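Local coordinates for 3-oxo-tetronate kinase (Cupriavidus necator, PDB 5DMH), which catalyses the ATP-dependent phosphorylation of 3-oxo-tetronate to 3-oxo-tetronate 4-phosphate, as a member of the four-carbon acid sugar kinase family, at residues 54-59 against 76-81; 82-87 against 392-397; 144-149 against 228-233; 300-305 against 442-447. All coordinates share one frame; numbering follows the deposited sequence. Where two conformers were deposited one is given.

Contact 1: residues 54-59 against 76-81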
loop_
_atom_site.group_PDB
_atom_site.type_symbol
_atom_site.label_atom_id
_atom_site.label_comp_id
_atom_site.label_asym_id
_atom_site.label_seq_id
_atom_site.Cartn_x
_atom_site.Cartn_y
_atom_site.Cartn_z
ATOM N N ASN A 54 -1.049 15.233 -7.622
ATOM C CA ASN A 54 -1.653 16.436 -7.073
ATOM C C ASN A 54 -0.636 17.504 -6.712
ATOM O O ASN A 54 -0.955 18.443 -5.996
ATOM C CB ASN A 54 -2.556 16.116 -5.879
ATOM C CG ASN A 54 -3.865 15.508 -6.310
ATOM O OD1 ASN A 54 -4.856 16.220 -6.562
ATOM N ND2 ASN A 54 -3.879 14.191 -6.422
ATOM N N GLY A 55 0.578 17.367 -7.248
ATOM C CA GLY A 55 1.514 18.467 -7.298
ATOM C C GLY A 55 2.608 18.463 -6.248
ATOM O O GLY A 55 3.190 19.512 -6.009
HETATM N N MSE A 56 2.894 17.324 -5.610
HETATM C CA MSE A 56 4.023 17.279 -4.666
HETATM C C MSE A 56 5.111 16.338 -5.172
HETATM O O MSE A 56 4.844 15.177 -5.430
HETATM C CB MSE A 56 3.581 16.846 -3.269
HETATM C CG MSE A 56 2.842 17.904 -2.484
HETATM SE SE MSE A 56 2.425 17.249 -0.653
HETATM C CE MSE A 56 3.868 18.148 0.320
ATOM N N ARG A 57 6.315 16.866 -5.386
ATOM C CA ARG A 57 7.440 16.016 -5.745
ATOM C C ARG A 57 7.629 15.036 -4.588
ATOM O O ARG A 57 7.698 15.437 -3.435
ATOM C CB ARG A 57 8.700 16.834 -5.967
ATOM C CG ARG A 57 8.625 17.666 -7.219
ATOM C CD ARG A 57 9.821 18.556 -7.397
ATOM N NE ARG A 57 9.732 19.248 -8.677
ATOM C CZ ARG A 57 10.525 20.245 -9.051
ATOM N NH1 ARG A 57 11.476 20.684 -8.241
ATOM N NH2 ARG A 57 10.354 20.807 -10.238
ATOM N N THR A 58 7.673 13.748 -4.905
ATOM C CA THR A 58 7.687 12.722 -3.877
ATOM C C THR A 58 8.790 11.722 -4.106
ATOM O O THR A 58 9.028 11.327 -5.234
ATOM C CB THR A 58 6.343 11.991 -3.838
ATOM O OG1 THR A 58 5.300 12.924 -3.543
ATOM C CG2 THR A 58 6.324 10.889 -2.767
ATOM N N VAL A 59 9.477 11.340 -3.029
ATOM C CA VAL A 59 10.426 10.234 -3.067
ATOM C C VAL A 59 9.970 9.125 -2.116
ATOM O O VAL A 59 9.574 9.383 -0.978
ATOM C CB VAL A 59 11.852 10.694 -2.706
ATOM C CG1 VAL A 59 12.764 9.483 -2.455
ATOM C CG2 VAL A 59 12.424 11.587 -3.818
ATOM N N ALA A 76 12.717 16.895 -2.162
ATOM C CA ALA A 76 11.338 16.421 -2.261
ATOM C C ALA A 76 10.376 17.313 -1.469
ATOM O O ALA A 76 10.771 17.953 -0.499
ATOM C CB ALA A 76 11.238 14.988 -1.761
ATOM N N ASP A 77 9.125 17.377 -1.914
ATOM C CA ASP A 77 8.059 18.000 -1.123
ATOM C C ASP A 77 7.466 16.992 -0.143
ATOM O O ASP A 77 7.024 17.359 0.956
ATOM C CB ASP A 77 6.949 18.535 -2.024
ATOM C CG ASP A 77 7.468 19.491 -3.081
ATOM O OD1 ASP A 77 8.235 20.417 -2.735
ATOM O OD2 ASP A 77 7.087 19.331 -4.260
ATOM N N ALA A 78 7.442 15.720 -0.544
ATOM C CA ALA A 78 6.871 14.671 0.288
ATOM C C ALA A 78 7.781 13.483 0.284
ATOM O O ALA A 78 8.423 13.213 -0.723
ATOM C CB ALA A 78 5.478 14.242 -0.222
ATOM N N LEU A 79 7.837 12.782 1.413
ATOM C CA LEU A 79 8.643 11.578 1.553
ATOM C C LEU A 79 7.720 10.471 2.000
ATOM O O LEU A 79 6.920 10.677 2.923
ATOM C CB LEU A 79 9.719 11.804 2.621
ATOM C CG LEU A 79 10.766 12.886 2.331
ATOM C CD1 LEU A 79 11.612 13.131 3.563
ATOM C CD2 LEU A 79 11.636 12.461 1.191
ATOM N N VAL A 80 7.804 9.315 1.348
ATOM C CA VAL A 80 6.995 8.152 1.707
ATOM C C VAL A 80 7.898 6.989 2.095
ATOM O O VAL A 80 8.600 6.434 1.252
ATOM C CB VAL A 80 6.072 7.673 0.550
ATOM C CG1 VAL A 80 5.282 6.419 0.987
ATOM C CG2 VAL A 80 5.087 8.779 0.128
ATOM N N VAL A 81 7.874 6.638 3.377
ATOM C CA VAL A 81 8.630 5.500 3.875
ATOM C C VAL A 81 7.813 4.205 3.774
ATOM O O VAL A 81 6.782 4.042 4.422
ATOM C CB VAL A 81 9.096 5.738 5.343
ATOM C CG1 VAL A 81 9.852 4.511 5.869
ATOM C CG2 VAL A 81 9.935 7.003 5.446
#
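Arg57 and Asp77 are joined twice, and Ala78 N adds a third bond to Arg57 O, at the point where two parallel strands of the sugar-binding N-terminal domain begin. Arg57 N donates to Asp77 OD2 at 2.8 Å, meeting that oxygen on its anti side and 22° out of the carboxylate plane. With CG beside its own backbone N (chi1 -55°), Asp77 turns the carboxylate back to this amide; its other oxygen, OD1, forms a salt bridge with Arg275. Arg57 O in turn takes two amides, Asp77 N at 2.8 Å and Ala78 N at 2.9 Å. Parallel pairing then continues through Val59, whose N donates to Ala78 O and whose O accepts from Val80 N with an N-H...O angle of 170°. Thr58 and Ala78 share one face of the sheet, where helix 41-53 packs on Thr58; Val59 and Leu79 share the other, where Val59 CB approaches Leu79 CD2. Before the strand, Gly55 ends that helix as the C-prime residue of a Schellman motif. Selenomethionine Met56 bends at its last torsion and lays CE 3.3 Å from Asp77 O. Thr58 OG1 bonds back to Met56 O from above the carbonyl plane, while Thr58 CG2 rests 3.8 Å from Val80 CG2.

Contact 2: residues 82-87 against 392-397. With ADP (adenosine-5'-diphosphate), chain C.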
loop_
_atom_site.group_PDB
_atom_site.type_symbol
_atom_site.label_atom_id
_atom_site.label_comp_id
_atom_site.label_asym_id
_atom_site.label_seq_id
_atom_site.Cartn_x
_atom_site.Cartn_y
_atom_site.Cartn_z
ATOM N N ALA A 82 8.291 3.271 2.952
ATOM C CA ALA A 82 7.683 1.973 2.809
ATOM C C ALA A 82 8.162 0.981 3.882
ATOM O O ALA A 82 9.364 0.707 4.009
ATOM C CB ALA A 82 8.003 1.432 1.426
ATOM N N LEU A 83 7.227 0.485 4.669
ATOM C CA LEU A 83 7.473 -0.575 5.642
ATOM C C LEU A 83 6.732 -1.856 5.234
ATOM O O LEU A 83 5.726 -1.784 4.529
ATOM C CB LEU A 83 6.987 -0.173 7.034
ATOM C CG LEU A 83 7.535 1.118 7.627
ATOM C CD1 LEU A 83 6.964 1.371 9.028
ATOM C CD2 LEU A 83 9.078 1.114 7.634
ATOM N N LYS A 84 7.196 -3.015 5.723
ATOM C CA LYS A 84 6.484 -4.275 5.542
ATOM C C LYS A 84 5.894 -4.635 6.897
ATOM O O LYS A 84 6.310 -5.591 7.552
ATOM C CB LYS A 84 7.441 -5.379 5.024
ATOM C CG LYS A 84 6.742 -6.635 4.527
ATOM C CD LYS A 84 7.733 -7.750 4.118
ATOM C CE LYS A 84 7.041 -8.931 3.506
ATOM N NZ LYS A 84 6.156 -9.682 4.442
ATOM N N SER A 85 4.935 -3.826 7.361
ATOM C CA SER A 85 4.557 -3.834 8.776
ATOM C C SER A 85 3.072 -4.118 8.985
ATOM O O SER A 85 2.554 -4.008 10.102
ATOM C CB SER A 85 4.854 -2.473 9.381
ATOM O OG SER A 85 4.186 -1.469 8.626
ATOM N N ARG A 86 2.366 -4.444 7.912
ATOM C CA ARG A 86 0.941 -4.684 8.007
ATOM C C ARG A 86 0.539 -5.891 8.865
ATOM O O ARG A 86 -0.518 -5.879 9.480
ATOM C CB ARG A 86 0.362 -4.830 6.591
ATOM C CG ARG A 86 -1.129 -5.179 6.540
ATOM C CD ARG A 86 -1.557 -5.263 5.071
ATOM N NE ARG A 86 -1.535 -3.900 4.570
ATOM C CZ ARG A 86 -1.809 -3.522 3.330
ATOM N NH1 ARG A 86 -2.089 -4.418 2.381
ATOM N NH2 ARG A 86 -1.762 -2.228 3.046
ATOM N N THR A 87 1.348 -6.948 8.887
ATOM C CA THR A 87 0.949 -8.160 9.579
ATOM C C THR A 87 1.983 -8.693 10.577
ATOM O O THR A 87 1.791 -9.776 11.127
ATOM C CB THR A 87 0.623 -9.299 8.588
ATOM O OG1 THR A 87 1.797 -9.615 7.828
ATOM C CG2 THR A 87 -0.488 -8.893 7.652
ATOM N N GLY A 392 0.509 -8.048 -5.119
ATOM C CA GLY A 392 0.377 -8.318 -3.706
ATOM C C GLY A 392 1.241 -7.394 -2.846
ATOM O O GLY A 392 2.404 -7.126 -3.153
ATOM N N GLY A 393 0.655 -6.894 -1.770
ATOM C CA GLY A 393 1.352 -5.991 -0.849
ATOM C C GLY A 393 2.549 -6.596 -0.122
ATOM O O GLY A 393 3.714 -6.133 -0.247
ATOM N N GLU A 394 2.275 -7.635 0.660
ATOM C CA GLU A 394 3.328 -8.367 1.347
ATOM C C GLU A 394 4.285 -8.954 0.331
ATOM O O GLU A 394 5.494 -9.013 0.556
ATOM C CB GLU A 394 2.751 -9.503 2.189
ATOM C CG GLU A 394 1.783 -9.047 3.251
ATOM C CD GLU A 394 2.409 -8.134 4.284
ATOM O OE1 GLU A 394 3.571 -8.362 4.666
ATOM O OE2 GLU A 394 1.730 -7.188 4.696
ATOM N N THR A 395 3.733 -9.421 -0.779
ATOM C CA THR A 395 4.556 -10.024 -1.794
ATOM C C THR A 395 5.580 -8.978 -2.273
ATOM O O THR A 395 6.770 -9.272 -2.432
ATOM C CB THR A 395 3.720 -10.586 -2.986
ATOM O OG1 THR A 395 2.814 -11.591 -2.514
ATOM C CG2 THR A 395 4.641 -11.204 -4.060
ATOM N N SER A 396 5.113 -7.766 -2.517
ATOM C CA SER A 396 5.995 -6.688 -2.989
ATOM C C SER A 396 7.057 -6.326 -1.961
ATOM O O SER A 396 8.214 -6.039 -2.315
ATOM C CB SER A 396 5.183 -5.451 -3.338
ATOM O OG SER A 396 4.353 -5.679 -4.445
ATOM N N GLY A 397 6.673 -6.336 -0.683
ATOM C CA GLY A 397 7.621 -6.093 0.395
ATOM C C GLY A 397 8.756 -7.101 0.349
ATOM O O GLY A 397 9.949 -6.721 0.415
HETATM P PB ADP C . -2.797 -8.650 -1.186
HETATM O O1B ADP C . -2.197 -7.394 -1.809
HETATM O O2B ADP C . -3.816 -9.294 -2.111
HETATM O O3B ADP C . -3.289 -8.447 0.240
HETATM P PA ADP C . -0.359 -9.952 -0.218
HETATM O O1A ADP C . 0.797 -10.377 -1.034
HETATM O O2A ADP C . -0.285 -8.785 0.707
HETATM O O3A ADP C . -1.624 -9.781 -1.229
HETATM O "O5'" ADP C . -0.851 -11.141 0.741
HETATM C "C5'" ADP C . -1.163 -12.432 0.238
HETATM C "C4'" ADP C . -0.638 -13.478 1.215
HETATM O "O4'" ADP C . -1.232 -14.734 0.928
HETATM C "C3'" ADP C . 0.869 -13.663 1.091
HETATM O "O3'" ADP C . 1.466 -13.935 2.373
HETATM C "C2'" ADP C . 0.964 -14.858 0.195
HETATM O "O2'" ADP C . 2.231 -15.481 0.245
HETATM C "C1'" ADP C . -0.193 -15.680 0.707
HETATM N N9 ADP C . -0.583 -16.673 -0.288
HETATM C C8 ADP C . -0.675 -16.496 -1.629
HETATM N N7 ADP C . -1.028 -17.637 -2.239
HETATM C C5 ADP C . -1.160 -18.564 -1.260
HETATM C C6 ADP C . -1.490 -19.988 -1.226
HETATM N N6 ADP C . -1.781 -20.594 -2.395
HETATM N N1 ADP C . -1.540 -20.599 -0.026
HETATM C C2 ADP C . -1.270 -19.952 1.127
HETATM N N3 ADP C . -0.933 -18.643 1.187
HETATM C C4 ADP C . -0.858 -17.928 0.024
HETATM O O HOH W 1 3.760 -7.323 7.259
#
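Lys84 lays its aliphatic chain over the first turn of helix 393-403, with CD 4.0 Å from Gly397 C and CE 3.3 Å from Glu394 O. The chain runs extended from CB to CE and turns only at its last torsion (chi4 -66°), which swings NZ onto Glu394 OE1 in a 2.9 Å salt bridge nearly along the C-O axis. Lys84 NZ has a second carboxylate partner in Glu370, so its charge is probably balanced by two acids. A bridging water donates to Glu394 OE1 at 2.8 Å and accepts from Thr87 N, tying the same oxygen to the loop. The other oxygen, Glu394 OE2, lies 3.3 Å from Arg86 CB, while the guanidinium of Arg86 turns to Asp39 and Asp40. Glu394 thus faces the sugar-binding domain with its carboxylate and the nucleotide with its backbone: Glu394 N donates to ADP O2A at 2.8 Å and Gly393 N to ADP O1B at 2.9 Å. Thr395 grips ADP O1A twice, through N and through OG1 at 2.8 Å. Helix N-terminal amides, preceded by the N-cap Gly392, bind oxygens of both phosphates in a typical helix-end phosphate site, between the sugar-binding and nucleotide-binding domains of this kinase.

Contact 3: residues 144-149 against 228-233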
loop_
_atom_site.group_PDB
_atom_site.type_symbol
_atom_site.label_atom_id
_atom_site.label_comp_id
_atom_site.label_asym_id
_atom_site.label_seq_id
_atom_site.Cartn_x
_atom_site.Cartn_y
_atom_site.Cartn_z
ATOM N N THR A 144 -6.753 12.000 15.579
ATOM C CA THR A 144 -6.583 11.898 14.128
ATOM C C THR A 144 -7.810 11.279 13.526
ATOM O O THR A 144 -8.678 10.809 14.253
ATOM C CB THR A 144 -5.342 11.095 13.724
ATOM O OG1 THR A 144 -5.120 11.280 12.332
ATOM C CG2 THR A 144 -5.516 9.637 14.028
ATOM N N ILE A 145 -7.899 11.327 12.204
ATOM C CA ILE A 145 -8.942 10.614 11.490
ATOM C C ILE A 145 -8.359 9.333 10.906
ATOM O O ILE A 145 -7.130 9.188 10.729
ATOM C CB ILE A 145 -9.571 11.424 10.337
ATOM C CG1 ILE A 145 -8.518 11.847 9.316
ATOM C CG2 ILE A 145 -10.356 12.633 10.904
ATOM C CD1 ILE A 145 -9.113 12.351 8.045
ATOM N N ALA A 146 -9.266 8.420 10.589
ATOM C CA ALA A 146 -8.949 7.157 9.958
ATOM C C ALA A 146 -9.915 7.015 8.770
ATOM O O ALA A 146 -11.113 6.790 8.954
ATOM C CB ALA A 146 -9.144 6.025 10.949
ATOM N N CYS A 147 -9.403 7.197 7.564
ATOM C CA CYS A 147 -10.246 7.212 6.382
ATOM C C CYS A 147 -9.642 6.426 5.246
ATOM O O CYS A 147 -8.888 6.979 4.426
ATOM C CB CYS A 147 -10.455 8.648 5.888
ATOM S SG CYS A 147 -11.721 8.751 4.585
ATOM N N PRO A 148 -9.995 5.144 5.163
ATOM C CA PRO A 148 -9.529 4.334 4.026
ATOM C C PRO A 148 -10.294 4.523 2.710
ATOM O O PRO A 148 -10.028 3.779 1.772
ATOM C CB PRO A 148 -9.710 2.914 4.532
ATOM C CG PRO A 148 -10.892 3.004 5.520
ATOM C CD PRO A 148 -10.689 4.334 6.188
ATOM N N ALA A 149 -11.221 5.481 2.618
ATOM C CA ALA A 149 -12.018 5.618 1.396
ATOM C C ALA A 149 -11.166 5.907 0.143
ATOM O O ALA A 149 -10.134 6.620 0.204
ATOM C CB ALA A 149 -13.068 6.697 1.582
HETATM N N MSE A 228 -9.499 9.004 18.060
HETATM C CA MSE A 228 -9.417 8.678 16.651
HETATM C C MSE A 228 -10.831 8.489 16.098
HETATM O O MSE A 228 -11.638 7.775 16.685
HETATM C CB MSE A 228 -8.587 7.397 16.438
HETATM C CG MSE A 228 -8.476 6.970 15.018
HETATM SE SE MSE A 228 -6.758 5.957 14.801
HETATM C CE MSE A 228 -6.667 5.118 16.480
ATOM N N ALA A 229 -11.119 9.129 14.979
ATOM C CA ALA A 229 -12.443 9.021 14.365
ATOM C C ALA A 229 -12.351 8.427 12.979
ATOM O O ALA A 229 -11.588 8.922 12.135
ATOM C CB ALA A 229 -13.106 10.390 14.271
ATOM N N ILE A 230 -13.135 7.381 12.748
ATOM C CA ILE A 230 -13.400 6.917 11.395
ATOM C C ILE A 230 -14.045 8.099 10.675
ATOM O O ILE A 230 -14.929 8.721 11.228
ATOM C CB ILE A 230 -14.364 5.734 11.401
ATOM C CG1 ILE A 230 -13.766 4.515 12.128
ATOM C CG2 ILE A 230 -14.767 5.361 9.975
ATOM C CD1 ILE A 230 -12.477 4.001 11.539
ATOM N N ALA A 231 -13.573 8.455 9.484
ATOM C CA ALA A 231 -14.213 9.535 8.715
ATOM C C ALA A 231 -14.968 8.989 7.514
ATOM O O ALA A 231 -14.379 8.320 6.651
ATOM C CB ALA A 231 -13.191 10.554 8.257
ATOM N N ASP A 232 -16.263 9.297 7.459
ATOM C CA ASP A 232 -17.079 8.964 6.302
ATOM C C ASP A 232 -16.610 9.733 5.049
ATOM O O ASP A 232 -16.146 10.873 5.106
ATOM C CB ASP A 232 -18.581 9.256 6.549
ATOM C CG ASP A 232 -19.283 8.245 7.453
ATOM O OD1 ASP A 232 -18.709 7.167 7.771
ATOM O OD2 ASP A 232 -20.446 8.552 7.855
ATOM N N ALA A 233 -16.777 9.111 3.888
ATOM C CA ALA A 233 -16.487 9.776 2.634
ATOM C C ALA A 233 -17.191 8.989 1.548
ATOM O O ALA A 233 -16.917 7.793 1.361
ATOM C CB ALA A 233 -14.999 9.829 2.359
#
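Thr144 and selenomethionine Met228 start the pairing side by side, their side chains pointing the same way, with Thr144 CG2 4.0 Å from Met228 SE. With OG1 opposite the backbone N (chi1 -168°) and turned to Leu251 O on the next strand, CG2 is the branch left facing the selenium. Thr144 O receives Ala229 N at 3.1 Å, and Met228 CA adds a C-H...O contact to the same oxygen. Ile145 points to the other face, which it shares with Ala229; its CB lies 4.3 Å from Ala231 CB. Ala146 returns to the face of Thr144 and is held at both backbone ends, its N donating to Ala229 O at 2.8 Å and its O accepting from Ala231 N. These are neighbouring parallel strands in the sheet of the sugar-binding N-terminal domain, with strand 199-202 beyond 228-231 and strand 251-254 beyond 144-147. Ala146 CB meets Ile230 CD1 at 3.9 Å, and helix 187-193 packs on Ile230. At Cys147 the strand ends: its CB approaches Ala231 CB, its SG lies 4.1 Å from Ala233 CB, and helix 236-245 packs against Cys147 and Ala231. The contact buries Ala231 O, which has no hydrogen-bond partner assigned in the model. Past Pro148, beyond the ends of both strands, Ala149 CB still touches Ala233 CB at 3.8 Å.

Contact 4: residues 300-305 against 442-447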
loop_
_atom_site.group_PDB
_atom_site.type_symbol
_atom_site.label_atom_id
_atom_site.label_comp_id
_atom_site.label_asym_id
_atom_site.label_seq_id
_atom_site.Cartn_x
_atom_site.Cartn_y
_atom_site.Cartn_z
ATOM N N ASN A 300 -6.546 -13.252 -9.254
ATOM C CA ASN A 300 -6.983 -14.495 -9.910
ATOM C C ASN A 300 -7.393 -14.225 -11.347
ATOM O O ASN A 300 -7.029 -14.986 -12.281
ATOM C CB ASN A 300 -8.057 -15.241 -9.097
ATOM C CG ASN A 300 -7.451 -16.164 -8.033
ATOM O OD1 ASN A 300 -7.106 -17.311 -8.309
ATOM N ND2 ASN A 300 -7.328 -15.665 -6.815
ATOM N N GLY A 301 -8.140 -13.145 -11.545
ATOM C CA GLY A 301 -8.587 -12.781 -12.865
ATOM C C GLY A 301 -7.453 -12.375 -13.787
ATOM O O GLY A 301 -7.484 -12.668 -14.991
ATOM N N GLN A 302 -6.425 -11.748 -13.218
ATOM C CA GLN A 302 -5.241 -11.322 -13.991
ATOM C C GLN A 302 -4.392 -12.502 -14.435
ATOM O O GLN A 302 -3.899 -12.525 -15.558
ATOM C CB GLN A 302 -4.406 -10.303 -13.192
ATOM C CG GLN A 302 -5.084 -8.931 -13.152
ATOM C CD GLN A 302 -4.866 -8.133 -11.886
ATOM O OE1 GLN A 302 -4.222 -8.575 -10.927
ATOM N NE2 GLN A 302 -5.480 -6.946 -11.854
ATOM N N VAL A 303 -4.265 -13.486 -13.555
ATOM C CA VAL A 303 -3.573 -14.738 -13.864
ATOM C C VAL A 303 -4.341 -15.515 -14.944
ATOM O O VAL A 303 -3.767 -16.015 -15.921
ATOM C CB VAL A 303 -3.429 -15.570 -12.573
ATOM C CG1 VAL A 303 -3.064 -17.012 -12.877
ATOM C CG2 VAL A 303 -2.419 -14.911 -11.604
ATOM N N ALA A 304 -5.660 -15.590 -14.798
ATOM C CA ALA A 304 -6.474 -16.330 -15.780
ATOM C C ALA A 304 -6.360 -15.705 -17.171
ATOM O O ALA A 304 -6.309 -16.400 -18.190
ATOM C CB ALA A 304 -7.894 -16.370 -15.326
ATOM N N ARG A 305 -6.348 -14.379 -17.218
ATOM C CA ARG A 305 -6.230 -13.678 -18.491
ATOM C C ARG A 305 -4.884 -14.017 -19.149
ATOM O O ARG A 305 -4.819 -14.325 -20.333
ATOM C CB ARG A 305 -6.350 -12.182 -18.251
ATOM C CG ARG A 305 -6.211 -11.330 -19.479
ATOM C CD ARG A 305 -7.167 -11.743 -20.576
ATOM N NE ARG A 305 -7.174 -10.758 -21.649
ATOM C CZ ARG A 305 -7.542 -10.999 -22.906
ATOM N NH1 ARG A 305 -7.951 -12.207 -23.286
ATOM N NH2 ARG A 305 -7.495 -10.016 -23.790
ATOM N N ASP A 442 -6.446 -7.076 -17.512
ATOM C CA ASP A 442 -5.301 -7.045 -18.404
ATOM C C ASP A 442 -4.059 -6.391 -17.797
ATOM O O ASP A 442 -3.105 -6.081 -18.511
ATOM C CB ASP A 442 -5.694 -6.336 -19.691
ATOM C CG ASP A 442 -6.715 -7.135 -20.503
ATOM O OD1 ASP A 442 -6.580 -8.374 -20.575
ATOM O OD2 ASP A 442 -7.659 -6.536 -21.040
ATOM N N PHE A 443 -4.063 -6.204 -16.480
ATOM C CA PHE A 443 -3.052 -5.406 -15.828
ATOM C C PHE A 443 -1.603 -5.895 -16.052
ATOM O O PHE A 443 -0.721 -5.086 -16.232
ATOM C CB PHE A 443 -3.317 -5.318 -14.341
ATOM C CG PHE A 443 -2.259 -4.571 -13.605
ATOM C CD1 PHE A 443 -2.312 -3.200 -13.502
ATOM C CD2 PHE A 443 -1.176 -5.256 -13.031
ATOM C CE1 PHE A 443 -1.308 -2.516 -12.806
ATOM C CE2 PHE A 443 -0.180 -4.584 -12.381
ATOM C CZ PHE A 443 -0.236 -3.220 -12.257
ATOM N N PHE A 444 -1.367 -7.203 -16.051
ATOM C CA PHE A 444 0.002 -7.691 -16.115
ATOM C C PHE A 444 0.665 -7.198 -17.412
ATOM O O PHE A 444 1.804 -6.709 -17.401
ATOM C CB PHE A 444 0.054 -9.223 -16.053
ATOM C CG PHE A 444 -0.332 -9.825 -14.730
ATOM C CD1 PHE A 444 -0.349 -9.090 -13.537
ATOM C CD2 PHE A 444 -0.648 -11.163 -14.670
ATOM C CE1 PHE A 444 -0.677 -9.698 -12.365
ATOM C CE2 PHE A 444 -0.977 -11.760 -13.497
ATOM C CZ PHE A 444 -0.989 -11.029 -12.326
ATOM N N ASP A 445 -0.042 -7.331 -18.535
ATOM C CA ASP A 445 0.458 -6.852 -19.828
ATOM C C ASP A 445 0.547 -5.344 -19.892
ATOM O O ASP A 445 1.533 -4.795 -20.377
ATOM C CB ASP A 445 -0.397 -7.379 -21.002
ATOM C CG ASP A 445 0.142 -6.937 -22.346
ATOM O OD1 ASP A 445 1.255 -7.358 -22.708
ATOM O OD2 ASP A 445 -0.522 -6.160 -23.045
ATOM N N GLU A 446 -0.498 -4.672 -19.419
ATOM C CA GLU A 446 -0.483 -3.218 -19.352
ATOM C C GLU A 446 0.739 -2.700 -18.594
ATOM O O GLU A 446 1.428 -1.781 -19.059
ATOM C CB GLU A 446 -1.766 -2.701 -18.704
ATOM C CG GLU A 446 -2.990 -2.873 -19.583
ATOM C CD GLU A 446 -4.284 -2.571 -18.847
ATOM O OE1 GLU A 446 -4.513 -3.130 -17.753
ATOM O OE2 GLU A 446 -5.061 -1.754 -19.352
ATOM N N ALA A 447 1.012 -3.307 -17.451
ATOM C CA ALA A 447 2.141 -2.906 -16.602
ATOM C C ALA A 447 3.495 -3.171 -17.278
ATOM O O ALA A 447 4.353 -2.274 -17.360
ATOM C CB ALA A 447 2.051 -3.627 -15.275
HETATM O O HOH W 2 -3.478 -9.803 -16.524
#
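Arg305 leaves helix 297-308 with CG opposite its backbone N and then kinks at chi2 (54°), a bend that carries NE to Asp442 OD1. Asp442 was modelled in two conformers, and the salt bridge is that of the one given here, so it may be formed only part of the time. In that conformer it is short, 2.7 Å, and nearly straight at 162°; the oxygen lies at the guanidinium edge, near its plane, with the carboxylate turned well out of that plane. Phe444 of helix 443-451 turns one ring face to Gln302: Gln302 CB sits over it in a CH-pi contact, 3.8 Å from the centroid, and Val303 CG2 meets the ring at its edge, 3.9 Å from Phe444 CE2. The Gln302 amide continues past the ring to Phe443 CB, 3.7 Å from NE2. A water donates to Gln302 O and accepts a weak bond from Phe444 N. The two helices, inclined at 76° in these segments, thus join in the nucleotide-binding domain by an ion pair between partly exposed residues and a buried aromatic patch. The Gln302 amide is engaged at both ends, OE1 by Lys434 and NE2 by the carbonyls of Phe438 and Gly440, which fixes its rotation and lets a buried polar side chain lie against an aromatic ring.

How the contacts relate
Contacts 1 and 3 both pair parallel strands of the sugar-binding domain and lie largely in its core, bound by backbone hydrogen bonds and apolar side chains; their centres are 22 Å apart, and contact 1 adds an aspartate at its strand start. Contact 2, whose loop directly follows strand 78-82 of contact 1, relies on buried charge, where it joins the two domains beside ADP. Contact 4 belongs to the nucleotide-binding domain alone: helix meets helix, with aromatic packing inside and an ion pair, seen in the given conformer, between partly exposed residues. Lys434 connects contacts 2 and 4, through the backbone of Gly392 and the side chain of Gln302.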